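Local coordinates for 3-oxoacyl-[acyl-carrier-protein] synthase, mitochondrial (Arabidopsis thaliana, PDB 2IX4) that condenses fatty acyl chains with malonyl-ACP, adding two carbons in each elongation step of mitochondrial fatty acid synthesis, at residues V3-L8 and F371-I376; H184-A189 and A364-A369. All blocks are in the same frame, centred on the assembly; numbering follows the deposited sequence.

Both contacts are buried in the core, with every touching residue shielded from solvent, and both use helix 364-378. Contact 2 takes the first turns of that helix and sets them against helix 181-195, helix on helix; contact 1 takes the following turns and sets them against strand 3-12, helix on sheet. Their centres are 11 Å apart. Across each interface the chemistry is purely apolar, but contact 1 buries 171 Å² through branched side chains on both partners, whereas contact 2 buries 88 Å² through one isoleucine lying on alanines. Contact 2 also differs by its place: Glu-368 on its helix binds potassium, while contact 1 lies away from the annotated sites.

Contact 1 of 2, residues V3-L8 and F371-I376; sequences VVVTGL and FSILAI
Val-5 and Ile-373 mark the nearest approach of the two backbones, their CA atoms 8.4 Å apart where the strand 3-8 and the helix 371-376 run at 114° to one another. The axes of the two segments come no nearer than 10.6 Å, a gap that side chains bridge. Val-5 and Ile-373 reach toward each other tip to tip, and CG2 of Val-5 meets CD1 of Ile-373 at 4.0 Å. CG1 of Val-5 is almost as near, which leaves the isoleucine methyl facing the fork of the valine. The CG1 branch of Ile-373 is anti to the carbonyl carbon (chi1 -65°) and extended beyond, which carries CD1 out to the strand. Leu-8 uses both its branches. CD2 of Leu-8 lies 4.0 Å from CD1 of Ile-373, the two side chains crossing at a slant. CD1 of Leu-8 comes within 3.6 Å of CD2 of Leu-374, the pair sliding past each other in opposite directions. Cut back to alanine, Leu-8 loses both branches, which is likely to leave Leu-374 without its mate on the strand and open a gap beside CD1 of Ile-373. Tyr-271 also packs on Leu-8 and Ile-373, and Trp-22 and Val-18 of helix 18-26 lie against Leu-374. With no hydrogen bond between the segments, what joins this helix to the sheet strand is hydrophobic burial and the fit of methyl groups, not directional bonding.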
loop_
_atom_site.group_PDB
_atom_site.type_symbol
_atom_site.label_atom_id
_atom_site.label_comp_id
_atom_site.label_asym_id
_atom_site.label_seq_id
_atom_site.Cartn_x
_atom_site.Cartn_y
_atom_site.Cartn_z
ATOM N N VAL A 3 -7.097 22.159 0.660
ATOM C CA VAL A 3 -7.838 20.949 0.308
ATOM C C VAL A 3 -9.106 20.841 1.151
ATOM O O VAL A 3 -9.049 20.872 2.383
ATOM C CB VAL A 3 -6.963 19.675 0.477
ATOM C CG1 VAL A 3 -7.730 18.424 0.060
ATOM C CG2 VAL A 3 -5.668 19.803 -0.332
ATOM N N VAL A 4 -10.245 20.726 0.477
ATOM C CA VAL A 4 -11.534 20.620 1.159
ATOM C C VAL A 4 -12.256 19.312 0.827
ATOM O O VAL A 4 -11.924 18.634 -0.149
ATOM C CB VAL A 4 -12.467 21.838 0.875
ATOM C CG1 VAL A 4 -11.855 23.128 1.399
ATOM C CG2 VAL A 4 -12.813 21.947 -0.609
ATOM N N VAL A 5 -13.241 18.970 1.651
ATOM C CA VAL A 5 -14.021 17.752 1.483
ATOM C C VAL A 5 -15.382 18.134 0.918
ATOM O O VAL A 5 -16.098 18.942 1.513
ATOM C CB VAL A 5 -14.193 17.006 2.825
ATOM C CG1 VAL A 5 -14.989 15.723 2.627
ATOM C CG2 VAL A 5 -12.834 16.698 3.447
ATOM N N THR A 6 -15.733 17.554 -0.230
ATOM C CA THR A 6 -16.972 17.905 -0.924
ATOM C C THR A 6 -17.942 16.733 -1.086
ATOM O O THR A 6 -19.066 16.916 -1.548
ATOM C CB THR A 6 -16.690 18.533 -2.315
ATOM O OG1 THR A 6 -15.812 17.684 -3.063
ATOM C CG2 THR A 6 -16.057 19.906 -2.171
ATOM N N GLY A 7 -17.512 15.535 -0.699
ATOM C CA GLY A 7 -18.362 14.352 -0.798
ATOM C C GLY A 7 -17.995 13.295 0.219
ATOM O O GLY A 7 -16.816 13.065 0.476
ATOM N N LEU A 8 -19.014 12.662 0.798
ATOM C CA LEU A 8 -18.818 11.592 1.777
ATOM C C LEU A 8 -19.550 10.325 1.342
ATOM O O LEU A 8 -20.667 10.389 0.822
ATOM C CB LEU A 8 -19.307 12.025 3.166
ATOM C CG LEU A 8 -18.780 13.305 3.833
ATOM C CD1 LEU A 8 -19.532 13.571 5.124
ATOM C CD2 LEU A 8 -17.290 13.237 4.107
ATOM N N PHE A 371 -16.521 10.378 10.289
ATOM C CA PHE A 371 -17.163 10.698 11.567
ATOM C C PHE A 371 -16.696 12.054 12.103
ATOM O O PHE A 371 -17.504 12.831 12.620
ATOM C CB PHE A 371 -16.913 9.606 12.620
ATOM C CG PHE A 371 -17.596 8.288 12.331
ATOM C CD1 PHE A 371 -17.155 7.121 12.954
ATOM C CD2 PHE A 371 -18.672 8.208 11.446
ATOM C CE1 PHE A 371 -17.770 5.895 12.701
ATOM C CE2 PHE A 371 -19.291 6.988 11.186
ATOM C CZ PHE A 371 -18.838 5.827 11.814
ATOM N N SER A 372 -15.399 12.327 11.970
ATOM C CA SER A 372 -14.804 13.596 12.396
ATOM C C SER A 372 -15.300 14.784 11.561
ATOM O O SER A 372 -15.590 15.851 12.104
ATOM C CB SER A 372 -13.276 13.509 12.353
ATOM O OG SER A 372 -12.810 12.462 13.191
ATOM N N ILE A 373 -15.398 14.585 10.248
ATOM C CA ILE A 373 -15.952 15.595 9.334
ATOM C C ILE A 373 -17.423 15.859 9.660
ATOM O O ILE A 373 -17.874 17.009 9.639
ATOM C CB ILE A 373 -15.801 15.164 7.847
ATOM C CG1 ILE A 373 -14.320 15.085 7.456
ATOM C CG2 ILE A 373 -16.540 16.127 6.908
ATOM C CD1 ILE A 373 -14.026 14.126 6.302
ATOM N N LEU A 374 -18.161 14.792 9.963
ATOM C CA LEU A 374 -19.585 14.902 10.307
ATOM C C LEU A 374 -19.816 15.574 11.662
ATOM O O LEU A 374 -20.820 16.258 11.853
ATOM C CB LEU A 374 -20.273 13.533 10.254
ATOM C CG LEU A 374 -20.533 12.956 8.856
ATOM C CD1 LEU A 374 -20.968 11.495 8.941
ATOM C CD2 LEU A 374 -21.561 13.787 8.093
ATOM N N ALA A 375 -18.882 15.369 12.590
ATOM C CA ALA A 375 -18.903 16.053 13.884
ATOM C C ALA A 375 -18.852 17.569 13.697
ATOM O O ALA A 375 -19.616 18.306 14.327
ATOM C CB ALA A 375 -17.747 15.576 14.763
ATOM N N ILE A 376 -17.946 18.019 12.830
ATOM C CA ILE A 376 -17.854 19.426 12.441
ATOM C C ILE A 376 -19.146 19.878 11.756
ATOM O O ILE A 376 -19.722 20.902 12.121
ATOM C CB ILE A 376 -16.635 19.679 11.511
ATOM C CG1 ILE A 376 -15.322 19.440 12.271
ATOM C CG2 ILE A 376 -16.674 21.096 10.935
ATOM C CD1 ILE A 376 -14.097 19.331 11.385
#

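Contact 2 of 2, residues H184-A189 and A364-A369; sequences HSIGDA and AGAVEA. With K (potassium ion), chain D.
One methyl group, CD1 of Ile-186, makes every close contact between helices 184-189 and 364-369, and its nearest neighbour is a backbone atom, the CA of Ala-366 at 3.8 Å. The CB of Ala-366 is only slightly farther, 4.0 Å from CD1 of Ile-186. One turn on, Ala-369 directs its CB toward the opposing helix and meets the same methyl of Ile-186 at 4.2 Å. The isoleucine gets there because CG1 stands anti to the carbonyl carbon (chi1 -76°) and the chain is then extended (chi2 163°), which puts CD1 at the far end of its reach. The small alanine side chains are consistent with the close backbone approach, CA of Ile-186 lying 7.3 Å from CA of Ala-366. Leu-426 and Leu-257, from two strands, also pack on Ile-186. Glu-368 of the second helix binds the potassium ion through OE1 at 2.7 Å, while its OE2 forms a salt bridge with Lys-354; this double hold would fix the rotation of the carboxylate. Asn-318, Ala-319, Ser-414 and Asn-415 supply further oxygens to the metal. Helix 181-195, which starts just after the probable catalytic Cys-179, and helix 364-378 pack on each other and against strand 422-429, with strand 251-259 also covering Ile-186, as in the central helical layer of the α-β-α-β-α thiolase fold.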
loop_
_atom_site.group_PDB
_atom_site.type_symbol
_atom_site.label_atom_id
_atom_site.label_comp_id
_atom_site.label_asym_id
_atom_site.label_seq_id
_atom_site.Cartn_x
_atom_site.Cartn_y
_atom_site.Cartn_z
ATOM N N HIS A 184 -3.680 7.239 5.860
ATOM C CA HIS A 184 -2.585 7.540 4.938
ATOM C C HIS A 184 -3.057 7.710 3.494
ATOM O O HIS A 184 -2.523 8.544 2.768
ATOM C CB HIS A 184 -1.498 6.467 5.003
ATOM C CG HIS A 184 -0.700 6.487 6.270
ATOM N ND1 HIS A 184 0.379 7.323 6.458
ATOM C CD2 HIS A 184 -0.814 5.760 7.406
ATOM C CE1 HIS A 184 0.893 7.112 7.658
ATOM N NE2 HIS A 184 0.191 6.165 8.251
ATOM N N SER A 185 -4.051 6.926 3.077
ATOM C CA SER A 185 -4.582 7.040 1.719
ATOM C C SER A 185 -5.192 8.422 1.488
ATOM O O SER A 185 -4.962 9.046 0.447
ATOM C CB SER A 185 -5.608 5.938 1.430
ATOM O OG SER A 185 -4.976 4.690 1.177
ATOM N N ILE A 186 -5.961 8.888 2.468
ATOM C CA ILE A 186 -6.562 10.223 2.448
ATOM C C ILE A 186 -5.474 11.301 2.525
ATOM O O ILE A 186 -5.501 12.281 1.778
ATOM C CB ILE A 186 -7.596 10.390 3.600
ATOM C CG1 ILE A 186 -8.896 9.653 3.255
ATOM C CG2 ILE A 186 -7.882 11.871 3.885
ATOM C CD1 ILE A 186 -9.816 9.393 4.444
ATOM N N GLY A 187 -4.513 11.098 3.421
ATOM C CA GLY A 187 -3.418 12.041 3.609
ATOM C C GLY A 187 -2.526 12.194 2.391
ATOM O O GLY A 187 -2.173 13.314 2.015
ATOM N N ASP A 188 -2.154 11.072 1.778
ATOM C CA ASP A 188 -1.339 11.085 0.563
ATOM C C ASP A 188 -2.053 11.807 -0.572
ATOM O O ASP A 188 -1.431 12.552 -1.321
ATOM C CB ASP A 188 -0.988 9.664 0.119
ATOM C CG ASP A 188 0.043 8.998 1.019
ATOM O OD1 ASP A 188 0.675 9.685 1.847
ATOM O OD2 ASP A 188 0.228 7.775 0.877
ATOM N N ALA A 189 -3.358 11.571 -0.692
ATOM C CA ALA A 189 -4.192 12.219 -1.709
ATOM C C ALA A 189 -4.248 13.736 -1.514
ATOM O O ALA A 189 -4.261 14.499 -2.486
ATOM C CB ALA A 189 -5.589 11.628 -1.687
ATOM N N ALA A 364 -10.775 1.651 8.774
ATOM C CA ALA A 364 -10.997 2.352 10.043
ATOM C C ALA A 364 -10.670 3.842 9.975
ATOM O O ALA A 364 -11.476 4.676 10.392
ATOM C CB ALA A 364 -10.207 1.686 11.164
ATOM N N GLY A 365 -9.493 4.167 9.441
ATOM C CA GLY A 365 -9.027 5.549 9.360
ATOM C C GLY A 365 -9.894 6.425 8.473
ATOM O O GLY A 365 -10.016 7.624 8.713
ATOM N N ALA A 366 -10.497 5.818 7.454
ATOM C CA ALA A 366 -11.333 6.544 6.500
ATOM C C ALA A 366 -12.732 6.771 7.046
ATOM O O ALA A 366 -13.281 7.870 6.936
ATOM C CB ALA A 366 -11.397 5.801 5.185
ATOM N N VAL A 367 -13.309 5.717 7.616
ATOM C CA VAL A 367 -14.625 5.786 8.248
ATOM C C VAL A 367 -14.615 6.801 9.403
ATOM O O VAL A 367 -15.526 7.618 9.539
ATOM C CB VAL A 367 -15.068 4.371 8.713
ATOM C CG1 VAL A 367 -16.137 4.436 9.796
ATOM C CG2 VAL A 367 -15.555 3.547 7.511
ATOM N N GLU A 368 -13.560 6.764 10.208
ATOM C CA GLU A 368 -13.470 7.626 11.379
ATOM C C GLU A 368 -13.118 9.077 11.030
ATOM O O GLU A 368 -13.447 9.996 11.785
ATOM C CB GLU A 368 -12.519 7.009 12.402
ATOM C CG GLU A 368 -13.105 5.739 13.019
ATOM C CD GLU A 368 -12.074 4.795 13.613
ATOM O OE1 GLU A 368 -10.925 5.220 13.887
ATOM O OE2 GLU A 368 -12.427 3.615 13.822
ATOM N N ALA A 369 -12.481 9.282 9.876
ATOM C CA ALA A 369 -12.284 10.627 9.340
ATOM C C ALA A 369 -13.629 11.217 8.921
ATOM O O ALA A 369 -13.889 12.399 9.134
ATOM C CB ALA A 369 -11.310 10.608 8.165
HETATM K K K D . -9.769 7.512 14.788
#